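Local structure of putative uncharacterized protein (Cricetid herpesvirus 2, 4ZKQ) at residues Y293-A303 / M383-Y394. The protein binds chemokines and probably acts as a decoy receptor that keeps them from host receptors. Numbering follows the deposited sequence.
Sequences YTFYTDLFQTA and MESGTYSEGREY
The guanidinium of Arg-392 lies flat on one face of the Phe-295 ring, centres 3.7 Å apart. It is a cation-pi stack. Arg-392 CD sits over the same face, 3.6 Å from the Phe-295 ring centroid, as a CH-pi contact. At the edge of this ring stands Met-383 SD, a Met-aromatic contact. In the plane of the guanidinium, water 2 bridges Arg-392 NH2 to Tyr-296 O. One face of Tyr-293 meets Tyr-394, with CG of Tyr-293 3.3 Å from CE1 of Tyr-394 and the planes tilted by 35°. One face of Tyr-388 takes the methyl CG2 of Thr-302.

The carboxylate of Glu-390 has two partners. Its OE2 accepts from Thr-297 OG1 at 2.6 Å, on the syn side. Its OE1 receives Arg-392 NH2 at 2.9 Å in a salt bridge, from above the carboxylate plane, 63° out of it. With OG1 anti to the backbone N (chi1 176°), Thr-297 turns its hydroxyl to Glu-390. The same oxygen accepts from Leu-299 N, closing an ST turn. Further on, Ser-385 OG donates to Thr-302 OG1 at 3.0 Å, and Thr-302 OG1 donates to Leu-299 O. Leu-299 reaches both hairpin strands, CD2 against Met-383 CB and CD1 against Tyr-388 CB.

Strand 293-296 packs across hairpin strand 388-394, axes 10.7 Å apart and roughly antiparallel. The loop after it covers the hairpin's turn at Ser-385 to Tyr-388. Strand 290-296 pairs with strand 360-366, and the hairpin of strands 378-384 and 388-395 lies between strands 308-315 and 206-223. From the latter, Tyr-222 makes a further cation-pi contact with Arg-392.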
ATOM      1  N   TYR A 293     -17.405  -5.484 -18.904  1.00 28.49           N
ATOM      2  CA  TYR A 293     -17.348  -4.031 -18.972  1.00 25.96           C
ATOM      3  C   TYR A 293     -16.225  -3.610 -19.896  1.00 25.93           C
ATOM      4  O   TYR A 293     -15.147  -4.205 -19.874  1.00 27.60           O
ATOM      5  CB  TYR A 293     -17.116  -3.422 -17.590  1.00 27.87           C
ATOM      6  CG  TYR A 293     -18.070  -3.874 -16.511  1.00 27.10           C
ATOM      7  CD1 TYR A 293     -19.323  -3.297 -16.381  1.00 28.21           C
ATOM      8  CD2 TYR A 293     -17.700  -4.849 -15.600  1.00 27.21           C
ATOM      9  CE1 TYR A 293     -20.189  -3.693 -15.387  1.00 24.31           C
ATOM     10  CE2 TYR A 293     -18.557  -5.252 -14.599  1.00 26.71           C
ATOM     11  CZ  TYR A 293     -19.801  -4.670 -14.497  1.00 23.02           C
ATOM     12  OH  TYR A 293     -20.655  -5.067 -13.504  1.00 23.75           O
ATOM     13  N   THR A 294     -16.469  -2.579 -20.695  1.00 27.26           N
ATOM     14  CA  THR A 294     -15.426  -2.012 -21.527  1.00 30.50           C
ATOM     15  C   THR A 294     -15.360  -0.507 -21.348  1.00 32.32           C
ATOM     16  O   THR A 294     -16.348   0.140 -20.998  1.00 37.18           O
ATOM     17  CB  THR A 294     -15.637  -2.344 -23.022  1.00 39.68           C
ATOM     18  OG1 THR A 294     -16.806  -1.676 -23.508  1.00 44.14           O
ATOM     19  CG2 THR A 294     -15.790  -3.841 -23.218  1.00 31.89           C
ATOM     20  N   PHE A 295     -14.172   0.040 -21.570  1.00 30.34           N
ATOM     21  CA  PHE A 295     -13.966   1.478 -21.511  1.00 27.14           C
ATOM     22  C   PHE A 295     -12.727   1.841 -22.311  1.00 27.25           C
ATOM     23  O   PHE A 295     -11.839   1.010 -22.522  1.00 26.44           O
ATOM     24  CB  PHE A 295     -13.826   1.960 -20.064  1.00 28.58           C
ATOM     25  CG  PHE A 295     -12.719   1.281 -19.298  1.00 26.49           C
ATOM     26  CD1 PHE A 295     -11.428   1.780 -19.328  1.00 29.24           C
ATOM     27  CD2 PHE A 295     -12.976   0.154 -18.542  1.00 25.19           C
ATOM     28  CE1 PHE A 295     -10.412   1.158 -18.621  1.00 27.89           C
ATOM     29  CE2 PHE A 295     -11.967  -0.475 -17.836  1.00 22.49           C
ATOM     30  CZ  PHE A 295     -10.685   0.030 -17.875  1.00 27.70           C
ATOM     31  N   TYR A 296     -12.695   3.085 -22.768  1.00 29.59           N
ATOM     32  CA  TYR A 296     -11.530   3.647 -23.433  1.00 37.45           C
ATOM     33  C   TYR A 296     -10.610   4.277 -22.393  1.00 33.43           C
ATOM     34  O   TYR A 296     -11.076   4.825 -21.390  1.00 29.94           O
ATOM     35  CB  TYR A 296     -11.963   4.683 -24.477  1.00 40.16           C
ATOM     36  CG  TYR A 296     -10.887   5.673 -24.879  1.00 44.28           C
ATOM     37  CD1 TYR A 296     -10.681   6.842 -24.153  1.00 42.32           C
ATOM     38  CD2 TYR A 296     -10.089   5.447 -25.994  1.00 38.34           C
ATOM     39  CE1 TYR A 296      -9.703   7.748 -24.519  1.00 46.46           C
ATOM     40  CE2 TYR A 296      -9.109   6.350 -26.369  1.00 39.76           C
ATOM     41  CZ  TYR A 296      -8.921   7.498 -25.627  1.00 48.22           C
ATOM     42  OH  TYR A 296      -7.948   8.402 -25.991  1.00 59.84           O
ATOM     43  N   THR A 297      -9.307   4.194 -22.627  1.00 30.24           N
ATOM     44  CA  THR A 297      -8.339   4.864 -21.766  1.00 32.90           C
ATOM     45  C   THR A 297      -7.085   5.231 -22.552  1.00 31.07           C
ATOM     46  O   THR A 297      -6.684   4.503 -23.459  1.00 31.19           O
ATOM     47  CB  THR A 297      -7.946   3.980 -20.559  1.00 31.38           C
ATOM     48  OG1 THR A 297      -6.920   4.629 -19.799  1.00 32.80           O
ATOM     49  CG2 THR A 297      -7.446   2.622 -21.021  1.00 28.88           C
ATOM     50  N   ASP A 298      -6.484   6.367 -22.204  1.00 25.89           N
ATOM     51  CA  ASP A 298      -5.212   6.782 -22.787  1.00 42.08           C
ATOM     52  C   ASP A 298      -4.059   6.420 -21.858  1.00 33.60           C
ATOM     53  O   ASP A 298      -2.944   6.896 -22.035  1.00 30.61           O
ATOM     54  CB  ASP A 298      -5.207   8.289 -23.058  1.00 41.22           C
ATOM     55  CG  ASP A 298      -5.357   9.112 -21.791  1.00 49.67           C
ATOM     56  OD1 ASP A 298      -5.893   8.582 -20.793  1.00 51.00           O
ATOM     57  OD2 ASP A 298      -4.940  10.287 -21.791  1.00 67.37           O
ATOM     58  N   LEU A 299      -4.336   5.576 -20.871  1.00 28.04           N
ATOM     59  CA  LEU A 299      -3.360   5.267 -19.839  1.00 31.13           C
ATOM     60  C   LEU A 299      -2.071   4.693 -20.417  1.00 24.94           C
ATOM     61  O   LEU A 299      -0.980   5.041 -19.972  1.00 26.89           O
ATOM     62  CB  LEU A 299      -3.955   4.287 -18.823  1.00 23.71           C
ATOM     63  CG  LEU A 299      -3.005   3.847 -17.709  1.00 29.57           C
ATOM     64  CD1 LEU A 299      -2.680   5.024 -16.801  1.00 26.57           C
ATOM     65  CD2 LEU A 299      -3.603   2.693 -16.923  1.00 26.61           C
ATOM     66  N   PHE A 300      -2.190   3.815 -21.406  1.00 26.62           N
ATOM     67  CA  PHE A 300      -1.017   3.122 -21.918  1.00 32.01           C
ATOM     68  C   PHE A 300      -0.123   4.040 -22.749  1.00 39.03           C
ATOM     69  O   PHE A 300       0.997   3.666 -23.090  1.00 38.39           O
ATOM     70  CB  PHE A 300      -1.441   1.897 -22.728  1.00 31.49           C
ATOM     71  CG  PHE A 300      -2.038   0.812 -21.888  1.00 28.42           C
ATOM     72  CD1 PHE A 300      -1.234  -0.146 -21.300  1.00 26.66           C
ATOM     73  CD2 PHE A 300      -3.400   0.765 -21.661  1.00 31.70           C
ATOM     74  CE1 PHE A 300      -1.781  -1.136 -20.511  1.00 22.98           C
ATOM     75  CE2 PHE A 300      -3.952  -0.227 -20.875  1.00 32.72           C
ATOM     76  CZ  PHE A 300      -3.139  -1.178 -20.299  1.00 24.00           C
ATOM     77  N   GLN A 301      -0.608   5.246 -23.043  1.00 40.82           N
ATOM     78  CA  GLN A 301       0.182   6.248 -23.759  1.00 45.07           C
ATOM     79  C   GLN A 301       0.981   7.130 -22.798  1.00 41.93           C
ATOM     80  O   GLN A 301       1.840   7.903 -23.222  1.00 55.86           O
ATOM     81  CB  GLN A 301      -0.728   7.120 -24.630  1.00 52.90           C
ATOM     82  CG  GLN A 301      -1.663   6.326 -25.530  1.00 48.56           C
ATOM     83  CD  GLN A 301      -0.938   5.270 -26.343  1.00 74.60           C
ATOM     84  OE1 GLN A 301      -1.401   4.136 -26.460  1.00 78.43           O
ATOM     85  NE2 GLN A 301       0.205   5.640 -26.912  1.00 85.24           N
ATOM     86  N   THR A 302       0.697   6.994 -21.506  1.00 39.00           N
ATOM     87  CA  THR A 302       1.387   7.736 -20.451  1.00 40.77           C
ATOM     88  C   THR A 302       2.536   6.959 -19.836  1.00 42.68           C
ATOM     89  O   THR A 302       3.320   7.495 -19.049  1.00 43.45           O
ATOM     90  CB  THR A 302       0.423   8.087 -19.305  1.00 55.11           C
ATOM     91  OG1 THR A 302       0.322   6.971 -18.396  1.00 27.37           O
ATOM     92  CG2 THR A 302      -0.945   8.440 -19.853  1.00 26.31           C
ATOM     93  N   ALA A 303       2.619   5.686 -20.186  1.00 30.85           N
ATOM     94  CA  ALA A 303       3.430   4.742 -19.438  1.00 36.45           C
ATOM     95  C   ALA A 303       4.941   4.991 -19.544  1.00 35.22           C
ATOM     96  O   ALA A 303       5.711   4.477 -18.726  1.00 39.16           O
ATOM     97  CB  ALA A 303       3.096   3.349 -19.892  1.00 30.44           C
ATOM     98  N   MET A 383      -5.861   0.804 -12.534  1.00 13.01           N
ATOM     99  CA  MET A 383      -4.799   0.659 -13.515  1.00 14.28           C
ATOM    100  C   MET A 383      -3.925   1.899 -13.402  1.00 16.44           C
ATOM    101  O   MET A 383      -4.433   3.019 -13.386  1.00 15.44           O
ATOM    102  CB  MET A 383      -5.374   0.498 -14.922  1.00 18.50           C
ATOM    103  CG  MET A 383      -6.256  -0.737 -15.086  1.00 20.49           C
ATOM    104  SD  MET A 383      -6.860  -0.990 -16.768  1.00 22.98           S
ATOM    105  CE  MET A 383      -5.336  -1.356 -17.637  1.00 25.84           C
ATOM    106  N   GLU A 384      -2.617   1.701 -13.290  1.00 14.36           N
ATOM    107  CA  GLU A 384      -1.712   2.809 -13.016  1.00 13.29           C
ATOM    108  C   GLU A 384      -0.361   2.646 -13.694  1.00 13.20           C
ATOM    109  O   GLU A 384       0.174   1.541 -13.806  1.00 12.53           O
ATOM    110  CB  GLU A 384      -1.497   2.960 -11.506  1.00 15.94           C
ATOM    111  CG  GLU A 384      -0.971   1.702 -10.836  1.00 12.11           C
ATOM    112  CD  GLU A 384      -0.985   1.781  -9.321  1.00 15.38           C
ATOM    113  OE1 GLU A 384      -0.642   2.847  -8.777  1.00 13.79           O
ATOM    114  OE2 GLU A 384      -1.330   0.769  -8.673  1.00 20.32           O
ATOM    115  N   SER A 385       0.170   3.776 -14.140  1.00 14.26           N
ATOM    116  CA  SER A 385       1.553   3.895 -14.550  1.00 13.76           C
ATOM    117  C   SER A 385       2.296   4.609 -13.439  1.00 14.71           C
ATOM    118  O   SER A 385       1.793   4.716 -12.326  1.00 12.96           O
ATOM    119  CB  SER A 385       1.664   4.672 -15.858  1.00 14.56           C
ATOM    120  OG  SER A 385       1.154   5.979 -15.686  1.00 12.79           O
ATOM    121  N   GLY A 386       3.481   5.114 -13.748  1.00 13.36           N
ATOM    122  CA  GLY A 386       4.234   5.905 -12.794  1.00 12.18           C
ATOM    123  C   GLY A 386       3.644   7.280 -12.553  1.00 17.69           C
ATOM    124  O   GLY A 386       3.865   7.872 -11.496  1.00 17.67           O
ATOM    125  N   THR A 387       2.882   7.785 -13.524  1.00 14.19           N
ATOM    126  CA  THR A 387       2.420   9.172 -13.503  1.00 16.60           C
ATOM    127  C   THR A 387       0.895   9.338 -13.569  1.00 14.43           C
ATOM    128  O   THR A 387       0.388  10.440 -13.353  1.00 16.38           O
ATOM    129  CB  THR A 387       3.029   9.953 -14.675  1.00 19.98           C
ATOM    130  OG1 THR A 387       2.686   9.303 -15.903  1.00 17.90           O
ATOM    131  CG2 THR A 387       4.541  10.019 -14.543  1.00 21.11           C
ATOM    132  N   TYR A 388       0.184   8.248 -13.857  1.00 14.71           N
ATOM    133  CA  TYR A 388      -1.285   8.247 -13.948  1.00 15.79           C
ATOM    134  C   TYR A 388      -1.888   7.037 -13.254  1.00 16.24           C
ATOM    135  O   TYR A 388      -1.327   5.941 -13.308  1.00 15.69           O
ATOM    136  CB  TYR A 388      -1.759   8.230 -15.401  1.00 21.53           C
ATOM    137  CG  TYR A 388      -1.607   9.513 -16.170  1.00 27.46           C
ATOM    138  CD1 TYR A 388      -0.373   9.905 -16.661  1.00 36.33           C
ATOM    139  CD2 TYR A 388      -2.710  10.310 -16.447  1.00 36.33           C
ATOM    140  CE1 TYR A 388      -0.232  11.069 -17.389  1.00 41.20           C
ATOM    141  CE2 TYR A 388      -2.582  11.474 -17.173  1.00 42.81           C
ATOM    142  CZ  TYR A 388      -1.341  11.850 -17.642  1.00 47.07           C
ATOM    143  OH  TYR A 388      -1.210  13.010 -18.364  1.00 52.19           O
ATOM    144  N   SER A 389      -3.049   7.236 -12.630  1.00 14.95           N
ATOM    145  CA  SER A 389      -3.835   6.130 -12.109  1.00 17.38           C
ATOM    146  C   SER A 389      -5.308   6.346 -12.403  1.00 19.93           C
ATOM    147  O   SER A 389      -5.810   7.471 -12.345  1.00 18.22           O
ATOM    148  CB  SER A 389      -3.627   5.951 -10.605  1.00 15.43           C
ATOM    149  OG  SER A 389      -4.066   7.089  -9.890  1.00 26.00           O
ATOM    150  N   GLU A 390      -5.976   5.251 -12.746  1.00 16.41           N
ATOM    151  CA  GLU A 390      -7.411   5.232 -13.019  1.00 18.19           C
ATOM    152  C   GLU A 390      -8.057   4.182 -12.148  1.00 19.14           C
ATOM    153  O   GLU A 390      -7.712   3.007 -12.251  1.00 17.48           O
ATOM    154  CB  GLU A 390      -7.705   4.906 -14.487  1.00 25.64           C
ATOM    155  CG  GLU A 390      -7.465   6.027 -15.461  1.00 35.91           C
ATOM    156  CD  GLU A 390      -7.689   5.588 -16.896  1.00 37.27           C
ATOM    157  OE1 GLU A 390      -8.258   4.496 -17.104  1.00 31.10           O
ATOM    158  OE2 GLU A 390      -7.293   6.331 -17.816  1.00 45.58           O
ATOM    159  N   GLY A 391      -8.982   4.605 -11.293  1.00 13.11           N
ATOM    160  CA  GLY A 391      -9.792   3.681 -10.522  1.00 16.86           C
ATOM    161  C   GLY A 391     -11.200   3.636 -11.081  1.00 21.97           C
ATOM    162  O   GLY A 391     -11.734   4.656 -11.527  1.00 18.52           O
ATOM    163  N   ARG A 392     -11.791   2.447 -11.073  1.00 18.94           N
ATOM    164  CA  ARG A 392     -13.134   2.247 -11.597  1.00 19.20           C
ATOM    165  C   ARG A 392     -13.924   1.329 -10.686  1.00 18.49           C
ATOM    166  O   ARG A 392     -13.539   0.184 -10.456  1.00 16.83           O
ATOM    167  CB  ARG A 392     -13.079   1.672 -13.014  1.00 22.21           C
ATOM    168  CG  ARG A 392     -12.425   2.619 -13.989  1.00 26.38           C
ATOM    169  CD  ARG A 392     -12.437   2.110 -15.410  1.00 24.22           C
ATOM    170  NE  ARG A 392     -11.576   2.932 -16.259  1.00 26.84           N
ATOM    171  CZ  ARG A 392     -11.979   3.989 -16.958  1.00 29.70           C
ATOM    172  NH1 ARG A 392     -13.249   4.380 -16.933  1.00 33.55           N
ATOM    173  NH2 ARG A 392     -11.103   4.660 -17.691  1.00 29.20           N
ATOM    174  N   GLU A 393     -15.019   1.855 -10.148  1.00 15.11           N
ATOM    175  CA  GLU A 393     -15.914   1.083  -9.303  1.00 15.10           C
ATOM    176  C   GLU A 393     -17.025   0.498 -10.155  1.00 19.29           C
ATOM    177  O   GLU A 393     -17.536   1.162 -11.064  1.00 17.94           O
ATOM    178  CB  GLU A 393     -16.494   1.956  -8.181  1.00 19.45           C
ATOM    179  CG  GLU A 393     -15.455   2.430  -7.174  1.00 20.14           C
ATOM    180  CD  GLU A 393     -16.029   3.307  -6.074  1.00 33.21           C
ATOM    181  OE1 GLU A 393     -17.257   3.265  -5.838  1.00 27.08           O
ATOM    182  OE2 GLU A 393     -15.242   4.041  -5.442  1.00 31.16           O
ATOM    183  N   TYR A 394     -17.384  -0.748  -9.858  1.00 18.05           N
ATOM    184  CA  TYR A 394     -18.481  -1.428 -10.528  1.00 23.73           C
ATOM    185  C   TYR A 394     -19.443  -1.976  -9.490  1.00 22.04           C
ATOM    186  O   TYR A 394     -19.032  -2.651  -8.540  1.00 19.36           O
ATOM    187  CB  TYR A 394     -17.966  -2.552 -11.428  1.00 20.16           C
ATOM    188  CG  TYR A 394     -17.099  -2.061 -12.561  1.00 16.67           C
ATOM    189  CD1 TYR A 394     -17.661  -1.706 -13.774  1.00 19.97           C
ATOM    190  CD2 TYR A 394     -15.721  -1.955 -12.417  1.00 20.98           C
ATOM    191  CE1 TYR A 394     -16.890  -1.259 -14.811  1.00 19.05           C
ATOM    192  CE2 TYR A 394     -14.933  -1.505 -13.456  1.00 18.75           C
ATOM    193  CZ  TYR A 394     -15.531  -1.157 -14.655  1.00 23.11           C
ATOM    194  OH  TYR A 394     -14.790  -0.701 -15.714  1.00 28.83           O
TER
HETATM  195  O   HOH W   1     -16.866   0.577 -17.727  1.00 33.76           O
HETATM  196  O   HOH W   2     -11.481   7.186 -19.643  1.00 47.83           O
HETATM  197  O   HOH W   3       4.593   6.549 -16.123  1.00 34.02           O
HETATM  198  O   HOH W   4       4.738   3.232 -15.903  1.00 17.43           O